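Local coordinates for rhizavidin (Rhizobium etli, PDB 3EW1), which binds biotin with high affinity as a dimer, its subunits being beta-barrels of the avidin family, at residues G39-R44 / V70-S75; T83-Y88 / D119-V124. One frame throughout, in Å; residues are numbered along the deposited sequence.

Interaction 1 (G39-R44 / V70-S75); sequences GQYVNR and VGWNNS
Tyr41 and Trp72 meet with their ring planes 83° apart and their six-membered rings centred 5.8 Å from each other. The benzo corner of the indole does the touching: Trp72 CH2 lies 3.6 Å from Tyr41 CD1, and the CD1-CE1 side of the tyrosine ring sits near the indole plane, at its edge. Tyr41 reaches this point because its CG is anti to the backbone N (chi1 -171°), which carries the ring onward past Val70. That valine serves both aromatics with separate branches. Val70 CG2 rests 3.9 Å from Tyr41 CB, whereas CG1 of the same valine lies 3.6 Å above one face of the Trp72 ring, toward the rim. Asn43 adds its CB, 4.0 Å from Trp72 CZ3, and turns its amide to other partners, ND2 to Thr48 OG1 and OD1 to Ala45 N. The contact between the segments is thus wholly nonpolar, and Trp72 NE1, at the far end of the indole, bonds to Thr83 OG1 instead. Tyr41 and Asn43 both bind biotin, and the Trp72 side chain also packs on biotin-binding Ser81; the cluster is consistent with part of the aromatic lining of the biotin pocket, as in other avidins, at one end of the beta-barrel.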
loop_
_atom_site.group_PDB
_atom_site.type_symbol
_atom_site.label_atom_id
_atom_site.label_comp_id
_atom_site.label_asym_id
_atom_site.label_seq_id
_atom_site.Cartn_x
_atom_site.Cartn_y
_atom_site.Cartn_z
ATOM N N GLY B 39 -2.731 -5.360 -8.839
ATOM C CA GLY B 39 -1.805 -6.154 -9.601
ATOM C C GLY B 39 -1.395 -7.401 -8.910
ATOM O O GLY B 39 -2.046 -7.820 -7.962
ATOM N N GLN B 40 -0.294 -7.971 -9.355
ATOM C CA GLN B 40 0.191 -9.254 -8.881
ATOM C C GLN B 40 1.681 -9.183 -8.806
ATOM O O GLN B 40 2.305 -8.643 -9.703
ATOM C CB GLN B 40 -0.246 -10.402 -9.805
ATOM C CG GLN B 40 -1.749 -10.637 -9.850
ATOM C CD GLN B 40 -2.304 -11.233 -8.568
ATOM O OE1 GLN B 40 -1.685 -12.096 -7.978
ATOM N NE2 GLN B 40 -3.523 -10.825 -8.191
ATOM N N TYR B 41 2.261 -9.681 -7.738
ATOM C CA TYR B 41 3.688 -9.611 -7.552
ATOM C C TYR B 41 4.249 -11.034 -7.484
ATOM O O TYR B 41 3.666 -11.929 -6.833
ATOM C CB TYR B 41 3.960 -8.852 -6.247
ATOM C CG TYR B 41 5.409 -8.503 -5.989
ATOM C CD1 TYR B 41 6.309 -9.449 -5.509
ATOM C CD2 TYR B 41 5.870 -7.192 -6.200
ATOM C CE1 TYR B 41 7.673 -9.093 -5.274
ATOM C CE2 TYR B 41 7.172 -6.837 -5.939
ATOM C CZ TYR B 41 8.064 -7.788 -5.485
ATOM O OH TYR B 41 9.364 -7.410 -5.249
ATOM N N VAL B 42 5.378 -11.254 -8.154
ATOM C CA VAL B 42 6.058 -12.561 -8.118
ATOM C C VAL B 42 7.462 -12.333 -7.573
ATOM O O VAL B 42 8.298 -11.648 -8.190
ATOM C CB VAL B 42 6.122 -13.328 -9.488
ATOM C CG1 VAL B 42 6.759 -14.700 -9.275
ATOM C CG2 VAL B 42 4.728 -13.520 -10.068
ATOM N N ASN B 43 7.708 -12.873 -6.393
ATOM C CA ASN B 43 8.959 -12.746 -5.706
ATOM C C ASN B 43 9.954 -13.776 -6.235
ATOM O O ASN B 43 9.610 -14.945 -6.403
ATOM C CB ASN B 43 8.721 -12.935 -4.208
ATOM C CG ASN B 43 9.983 -13.012 -3.428
ATOM O OD1 ASN B 43 10.909 -12.195 -3.617
ATOM N ND2 ASN B 43 10.052 -13.977 -2.509
ATOM N N ARG B 44 11.172 -13.309 -6.511
ATOM C CA ARG B 44 12.281 -14.157 -6.921
ATOM C C ARG B 44 13.567 -13.795 -6.171
ATOM O O ARG B 44 14.657 -14.166 -6.612
ATOM C CB ARG B 44 12.493 -14.054 -8.433
ATOM C CG ARG B 44 11.331 -14.558 -9.230
ATOM C CD ARG B 44 11.649 -14.616 -10.690
ATOM N NE ARG B 44 10.461 -15.009 -11.424
ATOM C CZ ARG B 44 9.514 -14.159 -11.813
ATOM N NH1 ARG B 44 9.647 -12.873 -11.535
ATOM N NH2 ARG B 44 8.448 -14.598 -12.480
ATOM N N VAL B 70 1.810 -5.675 -0.389
ATOM C CA VAL B 70 1.649 -7.100 -0.682
ATOM C C VAL B 70 1.624 -7.814 0.663
ATOM O O VAL B 70 2.488 -7.581 1.497
ATOM C CB VAL B 70 2.822 -7.643 -1.579
ATOM C CG1 VAL B 70 2.792 -9.140 -1.716
ATOM C CG2 VAL B 70 2.808 -6.980 -2.994
ATOM N N GLY B 71 0.585 -8.630 0.894
ATOM C CA GLY B 71 0.573 -9.597 2.012
ATOM C C GLY B 71 1.092 -10.935 1.482
ATOM O O GLY B 71 0.799 -11.307 0.332
ATOM N N TRP B 72 1.874 -11.657 2.291
ATOM C CA TRP B 72 2.566 -12.848 1.790
ATOM C C TRP B 72 1.819 -14.197 1.984
ATOM O O TRP B 72 2.417 -15.204 2.346
ATOM C CB TRP B 72 4.002 -12.883 2.318
ATOM C CG TRP B 72 4.819 -11.719 1.721
ATOM C CD1 TRP B 72 5.223 -10.589 2.383
ATOM C CD2 TRP B 72 5.205 -11.551 0.345
ATOM N NE1 TRP B 72 5.900 -9.745 1.494
ATOM C CE2 TRP B 72 5.901 -10.325 0.249
ATOM C CE3 TRP B 72 5.073 -12.338 -0.788
ATOM C CZ2 TRP B 72 6.454 -9.860 -0.971
ATOM C CZ3 TRP B 72 5.618 -11.887 -1.999
ATOM C CH2 TRP B 72 6.271 -10.641 -2.080
ATOM N N ASN B 73 0.529 -14.195 1.668
ATOM C CA ASN B 73 -0.278 -15.405 1.592
ATOM C C ASN B 73 -1.196 -15.323 0.394
ATOM O O ASN B 73 -2.021 -14.427 0.322
ATOM C CB ASN B 73 -1.120 -15.623 2.874
ATOM C CG ASN B 73 -1.792 -17.014 2.906
ATOM O OD1 ASN B 73 -1.561 -17.876 2.059
ATOM N ND2 ASN B 73 -2.604 -17.236 3.924
ATOM N N ASN B 74 -1.037 -16.257 -0.541
ATOM C CA ASN B 74 -1.908 -16.391 -1.707
ATOM C C ASN B 74 -2.650 -17.769 -1.761
ATOM O O ASN B 74 -3.292 -18.072 -2.762
ATOM C CB ASN B 74 -1.074 -16.145 -2.982
ATOM C CG ASN B 74 0.055 -17.139 -3.122
ATOM O OD1 ASN B 74 0.210 -18.058 -2.284
ATOM N ND2 ASN B 74 0.855 -16.977 -4.169
ATOM N N SER B 75 -2.541 -18.571 -0.689
ATOM C CA SER B 75 -3.058 -19.980 -0.569
ATOM C C SER B 75 -2.175 -21.035 -1.240
ATOM O O SER B 75 -2.420 -22.227 -1.175
ATOM C CB SER B 75 -4.542 -20.161 -0.992
ATOM O OG SER B 75 -4.660 -20.181 -2.420
#

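Interaction 2 (T83-Y88 / D119-V124); sequences TGWTGY and DTFQYV
Trp85 meets Asp119 and Phe121 across the barrel interior, and the segment prepares its ring two residues earlier: Thr83 sets its CG2 methyl 3.4 Å above one indole face, offset toward the rim, while its OG1 bonds to Trp72 NE1. In Trp85 itself, CG anti to the carbonyl carbon sends the indole into the barrel, and chi2 of -108° turns its N-H edge toward Asp119. Trp85 NE1 donates to Asp119 OD2 at 3.0 Å in a nearly straight bond, 170° at the hydrogen. The acceptor lies in the indole plane, but the N-H arrives above the carboxylate plane, 36° out of it. Beside this bond Phe121 presents its ring edge to the face of the five-membered ring, an offset edge-to-face pair with centroids 5.5 Å apart; Phe121 CZ comes to 3.8 Å from Trp85 NE1. A phenylalanine at Trp85 would lack the indole N-H and is likely to leave Asp119 OD2 with just the weak bond from Asn21 among the bonds described here, and the Phe121 edge without the indole face it meets. Asp119 belongs to the biotin site, and its OD1 accepts from Gln22 NE2, with a weak bond from Trp102 NE1; OD2 has a second, weak donor in Asn21 ND2. Two N-H donors, from Trp85 and Gln22, with two weaker ones from Asn21 and Trp102, would probably favour the charged form of this buried carboxylate and restrain its rotation.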
loop_
_atom_site.group_PDB
_atom_site.type_symbol
_atom_site.label_atom_id
_atom_site.label_comp_id
_atom_site.label_asym_id
_atom_site.label_seq_id
_atom_site.Cartn_x
_atom_site.Cartn_y
_atom_site.Cartn_z
ATOM N N THR B 83 4.685 -6.515 2.994
ATOM C CA THR B 83 5.657 -5.522 2.551
ATOM C C THR B 83 4.918 -4.335 1.982
ATOM O O THR B 83 3.885 -4.472 1.287
ATOM C CB THR B 83 6.523 -6.136 1.479
ATOM O OG1 THR B 83 7.263 -7.242 1.984
ATOM C CG2 THR B 83 7.527 -5.143 0.966
ATOM N N GLY B 84 5.473 -3.159 2.261
ATOM C CA GLY B 84 4.918 -1.926 1.767
ATOM C C GLY B 84 6.041 -1.235 1.029
ATOM O O GLY B 84 7.109 -1.060 1.607
ATOM N N TRP B 85 5.791 -0.798 -0.202
ATOM C CA TRP B 85 6.751 -0.001 -0.962
ATOM C C TRP B 85 6.209 1.399 -1.145
ATOM O O TRP B 85 5.003 1.607 -1.373
ATOM C CB TRP B 85 6.981 -0.583 -2.349
ATOM C CG TRP B 85 7.609 -1.944 -2.502
ATOM C CD1 TRP B 85 8.890 -2.201 -2.954
ATOM C CD2 TRP B 85 6.975 -3.214 -2.372
ATOM N NE1 TRP B 85 9.085 -3.553 -3.085
ATOM C CE2 TRP B 85 7.940 -4.201 -2.690
ATOM C CE3 TRP B 85 5.687 -3.614 -1.983
ATOM C CZ2 TRP B 85 7.661 -5.565 -2.670
ATOM C CZ3 TRP B 85 5.422 -4.977 -1.936
ATOM C CH2 TRP B 85 6.397 -5.937 -2.294
ATOM N N THR B 86 7.113 2.369 -1.107
ATOM C CA THR B 86 6.743 3.767 -1.362
ATOM C C THR B 86 7.846 4.349 -2.239
ATOM O O THR B 86 9.003 4.074 -1.978
ATOM C CB THR B 86 6.626 4.533 -0.005
ATOM O OG1 THR B 86 5.892 3.742 0.952
ATOM C CG2 THR B 86 5.928 5.865 -0.206
ATOM N N GLY B 87 7.499 5.144 -3.258
ATOM C CA GLY B 87 8.525 5.761 -4.107
ATOM C C GLY B 87 7.878 6.531 -5.232
ATOM O O GLY B 87 6.784 7.094 -5.095
ATOM N N TYR B 88 8.601 6.609 -6.343
ATOM C CA TYR B 88 8.170 7.452 -7.456
ATOM C C TYR B 88 8.674 6.909 -8.783
ATOM O O TYR B 88 9.631 6.154 -8.814
ATOM C CB TYR B 88 8.718 8.867 -7.244
ATOM C CG TYR B 88 10.237 8.902 -7.020
ATOM C CD1 TYR B 88 10.792 8.776 -5.736
ATOM C CD2 TYR B 88 11.128 9.021 -8.109
ATOM C CE1 TYR B 88 12.195 8.781 -5.554
ATOM C CE2 TYR B 88 12.503 9.026 -7.934
ATOM C CZ TYR B 88 13.031 8.923 -6.671
ATOM O OH TYR B 88 14.390 8.952 -6.522
ATOM N N ASP B 119 14.152 -1.060 -3.480
ATOM C CA ASP B 119 13.991 -1.772 -4.750
ATOM C C ASP B 119 13.798 -0.723 -5.825
ATOM O O ASP B 119 13.109 0.263 -5.597
ATOM C CB ASP B 119 12.712 -2.611 -4.778
ATOM C CG ASP B 119 12.839 -3.934 -4.098
ATOM O OD1 ASP B 119 13.928 -4.332 -3.649
ATOM O OD2 ASP B 119 11.791 -4.603 -3.993
ATOM N N THR B 120 14.373 -0.969 -7.003
ATOM C CA THR B 120 14.093 -0.170 -8.188
ATOM C C THR B 120 13.588 -1.093 -9.281
ATOM O O THR B 120 14.279 -2.052 -9.649
ATOM C CB THR B 120 15.367 0.585 -8.670
ATOM O OG1 THR B 120 15.741 1.512 -7.657
ATOM C CG2 THR B 120 15.122 1.355 -10.010
ATOM N N PHE B 121 12.407 -0.766 -9.814
ATOM C CA PHE B 121 11.715 -1.554 -10.819
ATOM C C PHE B 121 11.903 -0.931 -12.195
ATOM O O PHE B 121 11.619 0.242 -12.338
ATOM C CB PHE B 121 10.202 -1.582 -10.481
ATOM C CG PHE B 121 9.872 -2.349 -9.234
ATOM C CD1 PHE B 121 9.912 -1.734 -7.966
ATOM C CD2 PHE B 121 9.591 -3.688 -9.301
ATOM C CE1 PHE B 121 9.598 -2.455 -6.780
ATOM C CE2 PHE B 121 9.266 -4.411 -8.101
ATOM C CZ PHE B 121 9.322 -3.776 -6.877
ATOM N N GLN B 122 12.295 -1.740 -13.189
ATOM C CA GLN B 122 12.365 -1.282 -14.578
ATOM C C GLN B 122 11.127 -1.711 -15.348
ATOM O O GLN B 122 10.644 -2.853 -15.181
ATOM C CB GLN B 122 13.582 -1.907 -15.283
ATOM C CG GLN B 122 14.872 -1.612 -14.599
ATOM C CD GLN B 122 15.195 -0.135 -14.502
ATOM O OE1 GLN B 122 14.977 0.634 -15.441
ATOM N NE2 GLN B 122 15.727 0.270 -13.363
ATOM N N TYR B 123 10.620 -0.827 -16.205
ATOM C CA TYR B 123 9.507 -1.143 -17.064
ATOM C C TYR B 123 9.910 -2.269 -18.006
ATOM O O TYR B 123 11.036 -2.261 -18.546
ATOM C CB TYR B 123 9.065 0.107 -17.848
ATOM C CG TYR B 123 8.050 -0.186 -18.902
ATOM C CD1 TYR B 123 8.434 -0.365 -20.237
ATOM C CD2 TYR B 123 6.700 -0.338 -18.570
ATOM C CE1 TYR B 123 7.508 -0.647 -21.212
ATOM C CE2 TYR B 123 5.751 -0.635 -19.538
ATOM C CZ TYR B 123 6.159 -0.802 -20.865
ATOM O OH TYR B 123 5.202 -1.089 -21.852
ATOM N N VAL B 124 8.992 -3.217 -18.206
ATOM C CA VAL B 124 9.172 -4.357 -19.103
ATOM C C VAL B 124 8.145 -4.286 -20.241
ATOM O O VAL B 124 6.952 -4.366 -19.998
ATOM C CB VAL B 124 9.007 -5.679 -18.289
ATOM C CG1 VAL B 124 8.966 -6.901 -19.193
ATOM C CG2 VAL B 124 10.101 -5.788 -17.251
#

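Along the chain the two contacts come in series, neither nested nor crossed. Interaction 1 leaves strand 36-42 and closes 26 residues later on 70-75, where strand 65-71 runs into a corner at Trp72, spanning the intervening strand 54-62. The chain then turns into strand 78-92, where interaction 2 opens; it closes on the last strand, 111-124, spanning 95-108. The join lies between the neighbouring strands 65-71 and 78-92, where Val70 O probably bonds to Thr83 N, 2.9 Å away. Inside the barrel Tyr41 CE2 and Trp85 CZ2 approach to 3.5 Å, so the two contacts join in one core, consistent with a lining of the biotin site. Each also has residues touching the second subunit.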